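Local coordinates for kelch domain-containing protein (Colletotrichum graminicola M1.001, PDB 5C86) that acts as an alcohol oxidase of the AA5 copper radical oxidase family, probably oxidising alcohols to aldehydes while reducing oxygen to hydrogen peroxide, at residues Val3-Val14 with Phe363-Phe374; Met169-His178 with Gly241-Asp249. All blocks are in the same frame, centred on the assembly; numbering follows the deposited sequence.

Contact 1. Residues Val3-Val14 with Phe363-Phe374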
loop_
_atom_site.group_PDB
_atom_site.type_symbol
_atom_site.label_atom_id
_atom_site.label_comp_id
_atom_site.label_asym_id
_atom_site.label_seq_id
_atom_site.Cartn_x
_atom_site.Cartn_y
_atom_site.Cartn_z
ATOM N N VAL A 3 -10.167 20.110 5.882
ATOM C CA VAL A 3 -10.258 19.631 4.545
ATOM C C VAL A 3 -8.905 19.506 3.850
ATOM O O VAL A 3 -8.878 18.933 2.762
ATOM C CB VAL A 3 -11.276 20.464 3.712
ATOM C CG1 VAL A 3 -12.670 20.340 4.298
ATOM C CG2 VAL A 3 -10.855 21.937 3.622
ATOM N N GLY A 4 -7.797 20.047 4.428
ATOM C CA GLY A 4 -6.550 20.034 3.765
ATOM C C GLY A 4 -6.541 20.858 2.526
ATOM O O GLY A 4 -7.378 21.780 2.372
ATOM N N LYS A 5 -5.648 20.563 1.657
ATOM C CA LYS A 5 -5.453 21.347 0.451
ATOM C C LYS A 5 -4.804 20.546 -0.614
ATOM O O LYS A 5 -3.861 19.833 -0.360
ATOM C CB LYS A 5 -4.555 22.535 0.793
ATOM C CG LYS A 5 -4.435 23.558 -0.316
ATOM C CD LYS A 5 -3.769 24.844 0.187
ATOM C CE LYS A 5 -3.987 25.955 -0.829
ATOM N NZ LYS A 5 -3.079 25.782 -1.981
ATOM N N TRP A 6 -5.219 20.716 -1.880
ATOM C CA TRP A 6 -4.576 20.129 -3.002
ATOM C C TRP A 6 -3.457 20.991 -3.549
ATOM O O TRP A 6 -3.657 22.197 -3.634
ATOM C CB TRP A 6 -5.587 19.933 -4.159
ATOM C CG TRP A 6 -6.624 18.949 -3.864
ATOM C CD1 TRP A 6 -7.876 19.195 -3.614
ATOM C CD2 TRP A 6 -6.483 17.527 -3.931
ATOM N NE1 TRP A 6 -8.581 18.026 -3.433
ATOM C CE2 TRP A 6 -7.743 16.973 -3.622
ATOM C CE3 TRP A 6 -5.431 16.698 -4.178
ATOM C CZ2 TRP A 6 -7.973 15.570 -3.605
ATOM C CZ3 TRP A 6 -5.671 15.250 -4.178
ATOM C CH2 TRP A 6 -6.931 14.749 -3.884
ATOM N N GLY A 7 -2.374 20.404 -3.971
ATOM C CA GLY A 7 -1.364 21.107 -4.731
ATOM C C GLY A 7 -1.687 21.147 -6.220
ATOM O O GLY A 7 -2.719 20.667 -6.647
ATOM N N PRO A 8 -0.757 21.637 -7.006
ATOM C CA PRO A 8 -1.057 21.720 -8.431
ATOM C C PRO A 8 -1.090 20.370 -9.116
ATOM O O PRO A 8 -0.486 19.369 -8.635
ATOM C CB PRO A 8 0.151 22.519 -8.971
ATOM C CG PRO A 8 1.241 22.279 -7.966
ATOM C CD PRO A 8 0.490 22.322 -6.660
ATOM N N MET A 9 -1.792 20.300 -10.257
ATOM C CA MET A 9 -1.872 19.069 -11.020
ATOM C C MET A 9 -0.494 18.747 -11.584
ATOM O O MET A 9 0.181 19.631 -12.117
ATOM C CB MET A 9 -2.898 19.132 -12.187
ATOM C CG MET A 9 -4.398 19.239 -11.840
ATOM S SD MET A 9 -5.392 17.794 -11.341
ATOM C CE MET A 9 -4.322 16.451 -11.607
ATOM N N VAL A 10 -0.114 17.475 -11.462
ATOM C CA VAL A 10 1.128 16.881 -11.866
ATOM C C VAL A 10 0.728 15.956 -13.016
ATOM O O VAL A 10 -0.223 15.182 -12.893
ATOM C CB VAL A 10 1.710 16.108 -10.672
ATOM C CG1 VAL A 10 2.764 15.067 -11.041
ATOM C CG2 VAL A 10 2.257 17.144 -9.686
ATOM N N LYS A 11 1.460 15.996 -14.107
ATOM C CA LYS A 11 1.086 15.208 -15.280
ATOM C C LYS A 11 2.194 14.295 -15.702
ATOM O O LYS A 11 3.331 14.699 -15.938
ATOM C CB LYS A 11 0.746 16.179 -16.422
ATOM C CG LYS A 11 -0.538 15.824 -17.174
ATOM C CD LYS A 11 -0.449 16.275 -18.640
ATOM C CE LYS A 11 -0.136 17.764 -18.755
ATOM N NZ LYS A 11 0.357 18.119 -20.120
ATOM N N PHE A 12 1.930 13.009 -15.777
ATOM C CA PHE A 12 2.894 12.091 -16.154
ATOM C C PHE A 12 2.745 11.725 -17.668
ATOM O O PHE A 12 1.650 11.739 -18.170
ATOM C CB PHE A 12 2.750 10.757 -15.346
ATOM C CG PHE A 12 3.289 10.854 -13.925
ATOM C CD1 PHE A 12 4.641 10.643 -13.638
ATOM C CD2 PHE A 12 2.406 11.069 -12.892
ATOM C CE1 PHE A 12 5.126 10.763 -12.342
ATOM C CE2 PHE A 12 2.882 11.167 -11.581
ATOM C CZ PHE A 12 4.229 11.000 -11.319
ATOM N N PRO A 13 3.809 11.239 -18.264
ATOM C CA PRO A 13 3.707 10.827 -19.683
ATOM C C PRO A 13 3.113 9.419 -19.798
ATOM O O PRO A 13 2.940 8.943 -20.943
ATOM C CB PRO A 13 5.157 10.812 -20.121
ATOM C CG PRO A 13 5.914 10.371 -18.880
ATOM C CD PRO A 13 5.198 11.107 -17.777
ATOM N N VAL A 14 2.816 8.719 -18.660
ATOM C CA VAL A 14 2.158 7.356 -18.719
ATOM C C VAL A 14 1.043 7.409 -17.654
ATOM O O VAL A 14 1.085 8.257 -16.725
ATOM C CB VAL A 14 3.045 6.167 -18.427
ATOM C CG1 VAL A 14 4.288 6.127 -19.309
ATOM C CG2 VAL A 14 3.560 6.141 -16.961
ATOM N N PHE A 363 -3.782 11.011 -16.894
ATOM C CA PHE A 363 -2.304 10.931 -16.762
ATOM C C PHE A 363 -1.838 11.724 -15.526
ATOM O O PHE A 363 -0.685 11.849 -15.270
ATOM C CB PHE A 363 -1.565 11.417 -18.039
ATOM C CG PHE A 363 -1.785 10.552 -19.261
ATOM C CD1 PHE A 363 -2.955 10.718 -20.020
ATOM C CD2 PHE A 363 -0.857 9.617 -19.647
ATOM C CE1 PHE A 363 -3.153 9.921 -21.157
ATOM C CE2 PHE A 363 -1.047 8.828 -20.765
ATOM C CZ PHE A 363 -2.225 9.015 -21.492
ATOM N N ASP A 364 -2.772 12.347 -14.874
ATOM C CA ASP A 364 -2.476 13.335 -13.897
ATOM C C ASP A 364 -2.815 12.832 -12.459
ATOM O O ASP A 364 -3.366 11.763 -12.242
ATOM C CB ASP A 364 -3.221 14.586 -14.205
ATOM C CG ASP A 364 -4.719 14.455 -13.940
ATOM O OD1 ASP A 364 -5.291 13.379 -14.176
ATOM O OD2 ASP A 364 -5.308 15.410 -13.387
ATOM N N GLY A 365 -2.374 13.668 -11.523
ATOM C CA GLY A 365 -2.784 13.568 -10.150
ATOM C C GLY A 365 -2.302 14.772 -9.418
ATOM O O GLY A 365 -1.856 15.737 -10.038
ATOM N N GLN A 366 -2.487 14.771 -8.109
ATOM C CA GLN A 366 -2.116 15.914 -7.270
ATOM C C GLN A 366 -1.709 15.321 -5.908
ATOM O O GLN A 366 -2.145 14.185 -5.586
ATOM C CB GLN A 366 -3.267 16.860 -7.010
ATOM C CG GLN A 366 -3.865 17.573 -8.211
ATOM C CD GLN A 366 -5.208 18.235 -7.905
ATOM O OE1 GLN A 366 -6.284 17.601 -7.892
ATOM N NE2 GLN A 366 -5.157 19.520 -7.654
ATOM N N PHE A 367 -1.061 16.134 -5.095
ATOM C CA PHE A 367 -0.727 15.772 -3.746
ATOM C C PHE A 367 -1.626 16.493 -2.831
ATOM O O PHE A 367 -1.834 17.723 -2.921
ATOM C CB PHE A 367 0.754 16.121 -3.501
ATOM C CG PHE A 367 1.691 15.307 -4.292
ATOM C CD1 PHE A 367 2.163 14.006 -3.898
ATOM C CD2 PHE A 367 2.129 15.745 -5.553
ATOM C CE1 PHE A 367 2.981 13.300 -4.631
ATOM C CE2 PHE A 367 3.002 14.962 -6.320
ATOM C CZ PHE A 367 3.462 13.747 -5.865
ATOM N N TRP A 368 -2.262 15.763 -1.940
ATOM C CA TRP A 368 -3.143 16.341 -0.953
ATOM C C TRP A 368 -2.365 16.569 0.362
ATOM O O TRP A 368 -1.710 15.657 0.856
ATOM C CB TRP A 368 -4.349 15.463 -0.631
ATOM C CG TRP A 368 -5.295 15.997 0.344
ATOM C CD1 TRP A 368 -6.118 17.125 0.226
ATOM C CD2 TRP A 368 -5.626 15.425 1.622
ATOM N NE1 TRP A 368 -6.823 17.305 1.332
ATOM C CE2 TRP A 368 -6.571 16.263 2.224
ATOM C CE3 TRP A 368 -5.137 14.300 2.349
ATOM C CZ2 TRP A 368 -7.137 15.979 3.464
ATOM C CZ3 TRP A 368 -5.702 14.030 3.534
ATOM C CH2 TRP A 368 -6.624 14.874 4.157
ATOM N N SER A 369 -2.432 17.776 0.861
ATOM C CA SER A 369 -1.836 18.128 2.138
ATOM C C SER A 369 -2.898 17.982 3.184
ATOM O O SER A 369 -3.930 18.727 3.223
ATOM C CB SER A 369 -1.299 19.582 2.152
ATOM O OG SER A 369 -0.197 19.741 1.347
ATOM N N PRO A 370 -2.708 17.040 4.161
ATOM C CA PRO A 370 -3.698 16.900 5.171
ATOM C C PRO A 370 -3.805 18.060 6.198
ATOM O O PRO A 370 -2.887 18.891 6.260
ATOM C CB PRO A 370 -3.291 15.552 5.909
ATOM C CG PRO A 370 -2.427 14.876 4.948
ATOM C CD PRO A 370 -1.673 15.972 4.237
ATOM N N PRO A 371 -4.849 18.095 7.031
ATOM C CA PRO A 371 -5.009 19.169 8.067
ATOM C C PRO A 371 -3.790 19.315 8.959
ATOM O O PRO A 371 -3.523 20.429 9.416
ATOM C CB PRO A 371 -6.210 18.729 8.857
ATOM C CG PRO A 371 -6.999 17.932 7.881
ATOM C CD PRO A 371 -6.016 17.193 7.022
ATOM N N TYR A 372 -3.015 18.245 9.242
ATOM C CA TYR A 372 -1.941 18.386 10.175
ATOM C C TYR A 372 -0.805 19.228 9.595
ATOM O O TYR A 372 0.177 19.494 10.331
ATOM C CB TYR A 372 -1.404 16.989 10.647
ATOM C CG TYR A 372 -0.993 15.981 9.608
ATOM C CD1 TYR A 372 -0.298 16.272 8.444
ATOM C CD2 TYR A 372 -1.246 14.642 9.843
ATOM C CE1 TYR A 372 0.079 15.341 7.515
ATOM C CE2 TYR A 372 -0.874 13.668 8.887
ATOM C CZ TYR A 372 -0.232 14.017 7.731
ATOM O OH TYR A 372 0.128 13.051 6.807
ATOM N N LEU A 373 -0.836 19.639 8.340
ATOM C CA LEU A 373 0.191 20.540 7.791
ATOM C C LEU A 373 -0.257 21.986 7.881
ATOM O O LEU A 373 0.520 22.829 7.413
ATOM C CB LEU A 373 0.530 20.167 6.345
ATOM C CG LEU A 373 1.110 18.747 6.132
ATOM C CD1 LEU A 373 1.495 18.573 4.668
ATOM C CD2 LEU A 373 2.314 18.509 7.012
ATOM N N PHE A 374 -1.372 22.251 8.502
ATOM C CA PHE A 374 -1.900 23.631 8.618
ATOM C C PHE A 374 -2.096 23.958 10.027
ATOM O O PHE A 374 -2.289 23.119 10.963
ATOM C CB PHE A 374 -3.204 23.771 7.833
ATOM C CG PHE A 374 -3.036 23.466 6.399
ATOM C CD1 PHE A 374 -2.504 24.432 5.511
ATOM C CD2 PHE A 374 -3.247 22.163 5.846
ATOM C CE1 PHE A 374 -2.222 24.127 4.213
ATOM C CE2 PHE A 374 -3.015 21.897 4.563
ATOM C CZ PHE A 374 -2.485 22.842 3.718
HETATM O O HOH W 1 0.099 18.548 -6.142
#
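Strand 5-11, within Val3-Val14, pairs antiparallel with strand 364-369 as the outermost strand of the last propeller blade, the N-terminal chain completing a blade otherwise of late sequence. The pairing runs in two ladders whose register slips by one residue around Gly7-Met9. In the first, Ser369 N reaches Lys5 O at 2.8 Å; in the second, Val10 N reaches Gly365 O at 2.8 Å. Where the ladders part, Gln366 takes over: its NE2 lies 2.9 Å from Gly7 O, almost in line with that carbonyl, and a water joins Pro8 O to Phe367 N. OE1 of the same amide lies over one face of the Trp6 indole, toward its rim, the planes 12° apart. Trp368 covers the opposite face with CB, 3.8 Å from Trp6 CZ3, and turns the edge of its five-membered ring to it, the planes 56° apart. With CG anti to the backbone N (chi1 -179°), the Trp368 indole reaches the backbone of Val3-Lys5, its NE1 donating in the ring plane to Val3 O at 3.0 Å. Trp6 NE1 is held by Thr326 O, Trp368 stacks on Trp292, strand 346-350 flanks 364-369 on its other edge, and Phe12 packs against strands 28-31 and 47-52.

Contact 2. Residues Met169-His178 with Gly241-Asp249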
loop_
_atom_site.group_PDB
_atom_site.type_symbol
_atom_site.label_atom_id
_atom_site.label_comp_id
_atom_site.label_asym_id
_atom_site.label_seq_id
_atom_site.Cartn_x
_atom_site.Cartn_y
_atom_site.Cartn_z
ATOM N N MET A 169 -13.955 -15.489 -3.576
ATOM C CA MET A 169 -15.272 -14.889 -3.387
ATOM C C MET A 169 -16.361 -15.748 -4.058
ATOM O O MET A 169 -16.080 -16.550 -4.935
ATOM C CB MET A 169 -15.325 -13.531 -4.071
ATOM C CG MET A 169 -14.248 -12.592 -3.577
ATOM S SD MET A 169 -14.899 -10.980 -3.257
ATOM C CE MET A 169 -16.144 -10.654 -4.514
ATOM N N GLN A 170 -17.599 -15.464 -3.677
ATOM C CA GLN A 170 -18.732 -16.264 -4.160
ATOM C C GLN A 170 -19.067 -15.981 -5.624
ATOM O O GLN A 170 -19.511 -16.872 -6.301
ATOM C CB GLN A 170 -19.958 -15.989 -3.258
ATOM C CG GLN A 170 -19.982 -16.597 -1.871
ATOM C CD GLN A 170 -21.348 -16.493 -1.168
ATOM O OE1 GLN A 170 -22.389 -16.327 -1.802
ATOM N NE2 GLN A 170 -21.336 -16.594 0.150
ATOM N N ARG A 171 -18.838 -14.772 -6.115
ATOM C CA ARG A 171 -19.343 -14.288 -7.389
ATOM C C ARG A 171 -18.288 -13.472 -8.122
ATOM O O ARG A 171 -17.384 -12.867 -7.497
ATOM C CB ARG A 171 -20.522 -13.290 -7.183
ATOM C CG ARG A 171 -21.660 -13.799 -6.307
ATOM C CD ARG A 171 -22.582 -12.618 -5.958
ATOM N NE ARG A 171 -23.594 -12.842 -4.933
ATOM C CZ ARG A 171 -23.404 -12.871 -3.607
ATOM N NH1 ARG A 171 -22.210 -12.722 -3.007
ATOM N NH2 ARG A 171 -24.476 -13.059 -2.847
ATOM N N GLY A 172 -18.518 -13.337 -9.414
ATOM C CA GLY A 172 -17.897 -12.315 -10.244
ATOM C C GLY A 172 -16.544 -12.746 -10.790
ATOM O O GLY A 172 -16.039 -13.851 -10.545
ATOM N N MET A 173 -15.994 -11.817 -11.551
ATOM C CA MET A 173 -14.673 -11.951 -12.187
ATOM C C MET A 173 -13.553 -11.950 -11.186
ATOM O O MET A 173 -13.653 -11.357 -10.111
ATOM C CB MET A 173 -14.420 -10.776 -13.147
ATOM C CG MET A 173 -15.458 -10.748 -14.210
ATOM S SD MET A 173 -15.743 -9.072 -14.743
ATOM C CE MET A 173 -14.080 -8.370 -14.916
ATOM N N PHE A 174 -12.480 -12.629 -11.556
ATOM C CA PHE A 174 -11.234 -12.680 -10.776
ATOM C C PHE A 174 -11.520 -12.872 -9.283
ATOM O O PHE A 174 -10.994 -12.104 -8.449
ATOM C CB PHE A 174 -10.424 -11.403 -11.011
ATOM C CG PHE A 174 -10.269 -11.049 -12.492
ATOM C CD1 PHE A 174 -9.873 -11.999 -13.399
ATOM C CD2 PHE A 174 -10.563 -9.786 -12.927
ATOM C CE1 PHE A 174 -9.760 -11.654 -14.763
ATOM C CE2 PHE A 174 -10.394 -9.422 -14.252
ATOM C CZ PHE A 174 -9.999 -10.361 -15.155
ATOM N N PRO A 175 -12.372 -13.843 -8.889
ATOM C CA PRO A 175 -12.765 -13.935 -7.517
ATOM C C PRO A 175 -11.657 -14.346 -6.496
ATOM O O PRO A 175 -11.897 -14.266 -5.254
ATOM C CB PRO A 175 -13.946 -14.954 -7.546
ATOM C CG PRO A 175 -13.506 -15.887 -8.637
ATOM C CD PRO A 175 -12.974 -14.959 -9.693
ATOM N N ASP A 176 -10.528 -14.793 -7.016
ATOM C CA ASP A 176 -9.362 -15.158 -6.248
ATOM C C ASP A 176 -8.344 -14.036 -6.186
ATOM O O ASP A 176 -7.212 -14.274 -5.746
ATOM C CB ASP A 176 -8.729 -16.352 -6.945
ATOM C CG ASP A 176 -8.284 -16.055 -8.395
ATOM O OD1 ASP A 176 -8.657 -14.990 -9.060
ATOM O OD2 ASP A 176 -7.556 -16.953 -8.944
ATOM N N SER A 177 -8.679 -12.835 -6.627
ATOM C CA SER A 177 -7.647 -11.809 -6.880
ATOM C C SER A 177 -7.741 -10.664 -5.841
ATOM O O SER A 177 -8.780 -10.528 -5.119
ATOM C CB SER A 177 -7.832 -11.287 -8.281
ATOM O OG SER A 177 -7.587 -12.421 -9.153
ATOM N N HIS A 178 -6.709 -9.830 -5.804
ATOM C CA HIS A 178 -6.617 -8.668 -4.922
ATOM C C HIS A 178 -6.913 -9.035 -3.461
ATOM O O HIS A 178 -7.571 -8.263 -2.752
ATOM C CB HIS A 178 -7.513 -7.521 -5.370
ATOM C CG HIS A 178 -7.394 -7.173 -6.809
ATOM N ND1 HIS A 178 -6.216 -7.035 -7.486
ATOM C CD2 HIS A 178 -8.374 -6.956 -7.698
ATOM C CE1 HIS A 178 -6.471 -6.646 -8.717
ATOM N NE2 HIS A 178 -7.775 -6.653 -8.897
ATOM N N GLY A 241 -15.952 -1.712 -1.128
ATOM C CA GLY A 241 -15.917 -2.860 -2.021
ATOM C C GLY A 241 -17.303 -3.345 -2.463
ATOM O O GLY A 241 -18.348 -2.875 -2.021
ATOM N N GLY A 242 -17.296 -4.347 -3.298
ATOM C CA GLY A 242 -18.539 -4.868 -3.879
ATOM C C GLY A 242 -18.628 -6.375 -3.872
ATOM O O GLY A 242 -17.625 -7.099 -3.884
ATOM N N LYS A 243 -19.862 -6.912 -3.995
ATOM C CA LYS A 243 -20.059 -8.379 -4.000
ATOM C C LYS A 243 -19.535 -9.088 -5.220
ATOM O O LYS A 243 -19.380 -10.287 -5.224
ATOM C CB LYS A 243 -21.542 -8.713 -3.830
ATOM C CG LYS A 243 -22.131 -8.442 -2.507
ATOM C CD LYS A 243 -23.627 -8.873 -2.501
ATOM C CE LYS A 243 -24.518 -7.787 -3.040
ATOM N NZ LYS A 243 -25.904 -8.341 -3.149
ATOM N N GLY A 244 -19.142 -8.332 -6.237
ATOM C CA GLY A 244 -18.413 -8.802 -7.367
ATOM C C GLY A 244 -17.460 -7.762 -7.874
ATOM O O GLY A 244 -17.592 -6.601 -7.525
ATOM N N TYR A 245 -16.575 -8.184 -8.746
ATOM C CA TYR A 245 -15.600 -7.249 -9.362
ATOM C C TYR A 245 -16.287 -6.095 -10.054
ATOM O O TYR A 245 -15.856 -4.940 -9.993
ATOM C CB TYR A 245 -14.651 -8.010 -10.293
ATOM C CG TYR A 245 -13.285 -7.414 -10.478
ATOM C CD1 TYR A 245 -13.055 -6.268 -11.251
ATOM C CD2 TYR A 245 -12.208 -7.979 -9.886
ATOM C CE1 TYR A 245 -11.770 -5.725 -11.332
ATOM C CE2 TYR A 245 -10.946 -7.491 -9.984
ATOM C CZ TYR A 245 -10.701 -6.350 -10.692
ATOM O OH TYR A 245 -9.454 -5.809 -10.814
ATOM N N THR A 246 -17.395 -6.404 -10.742
ATOM C CA THR A 246 -18.212 -5.407 -11.400
ATOM C C THR A 246 -19.652 -5.789 -11.250
ATOM O O THR A 246 -20.018 -6.919 -10.868
ATOM C CB THR A 246 -17.928 -5.295 -12.925
ATOM O OG1 THR A 246 -18.256 -6.539 -13.554
ATOM C CG2 THR A 246 -16.510 -4.935 -13.203
ATOM N N GLY A 247 -20.455 -4.827 -11.547
ATOM C CA GLY A 247 -21.896 -5.059 -11.675
ATOM C C GLY A 247 -22.760 -4.801 -10.462
ATOM O O GLY A 247 -24.000 -4.815 -10.571
ATOM N N TYR A 248 -22.161 -4.557 -9.322
ATOM C CA TYR A 248 -22.890 -4.257 -8.102
ATOM C C TYR A 248 -22.562 -2.883 -7.599
ATOM O O TYR A 248 -21.533 -2.316 -7.909
ATOM C CB TYR A 248 -22.445 -5.229 -7.026
ATOM C CG TYR A 248 -22.819 -6.654 -7.299
ATOM C CD1 TYR A 248 -24.076 -7.123 -6.912
ATOM C CD2 TYR A 248 -21.995 -7.476 -7.983
ATOM C CE1 TYR A 248 -24.442 -8.438 -7.173
ATOM C CE2 TYR A 248 -22.330 -8.797 -8.234
ATOM C CZ TYR A 248 -23.566 -9.239 -7.850
ATOM O OH TYR A 248 -23.901 -10.532 -8.111
ATOM N N ASP A 249 -23.407 -2.402 -6.693
ATOM C CA ASP A 249 -23.121 -1.131 -5.980
ATOM C C ASP A 249 -22.098 -1.460 -4.913
ATOM O O ASP A 249 -22.251 -2.461 -4.219
ATOM C CB ASP A 249 -24.348 -0.515 -5.313
ATOM C CG ASP A 249 -25.253 0.167 -6.321
ATOM O OD1 ASP A 249 -24.767 0.973 -7.164
ATOM O OD2 ASP A 249 -26.446 -0.056 -6.245
HETATM O O HOH W 2 -15.516 -10.928 -8.124
HETATM O O HOH W 3 -19.684 -12.420 -3.939
HETATM O O HOH W 4 -17.683 -9.295 -12.088
#
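Tyr245 and His178 meet through their polar rims: the phenol oxygen Tyr245 OH lies 2.7 Å from His178 NE2, near the plane of the imidazole, in a hydrogen bond of 157° in which either atom could be the donor. Phe174 instead brings its edge onto the phenol, with CD2 3.8 Å from Tyr245 CE2 and the planes at 83°, a T-shaped pair that packs against one face of Tyr245, toward its rim. Tyr245 CG is nearly anti to its own N (chi1 -152°), which carries the ring away from its loop and in among the side chains of 169-178, while Tyr245 CB rests 3.5 Å from Met173 O.

Waters bind the backbones around this aromatic cluster. One donates to both Arg171 O and Met173 O, at 2.8 Å each, and accepts a weak bond from Tyr245 N. Another accepts from Met173 N and Thr246 N. Farther out, the side chains of Arg171 and Lys243 run side by side, with Lys243 CD over one guanidinium face, and a third water in the guanidinium plane accepts from Arg171 NH1 and donates to Lys243 O. Arg171 CD touches Tyr248 OH at 3.3 Å, crossing that residue about at right angles, and the Tyr248 ring in turn carries Lys243 CB over its centre.

The cluster borders the copper site, empty in this apo model, where Tyr120 and His423 are the neighbouring ligands. Phe174 and His178 both pack on the ring of Tyr120, and Tyr245 OH also bonds Tyr334 OH. By its place beside the ligand His335, Tyr334 probably corresponds to the axial tyrosine of galactose oxidase. The Tyr245 hydroxyl thus has two hydrogen-bond partners, His178 and Tyr334, beside the copper site, consistent with a second-shell part in positioning that tyrosine.

Overall arrangement
From the N terminus, the chain first lays down Val3-Val14 and then runs through the blades of the propeller before Phe363-Phe374 returns to it, so contact 1 closes a loop of 348 residues and shuts the ring of blades. Contact 2 is nested within that loop: it joins the segment between strands 155-158 and 181-183 to the one between 235-239 and 254-258, closing a shorter loop of 62 residues. The two do not touch, with centres about 30 Å and nearest atoms about 18 Å apart. Contact 1 thus ties the chain's beginning to its last blade through sheet pairing, while contact 2 joins the crossing between two successive blades to a loop within a later blade, beside the copper site.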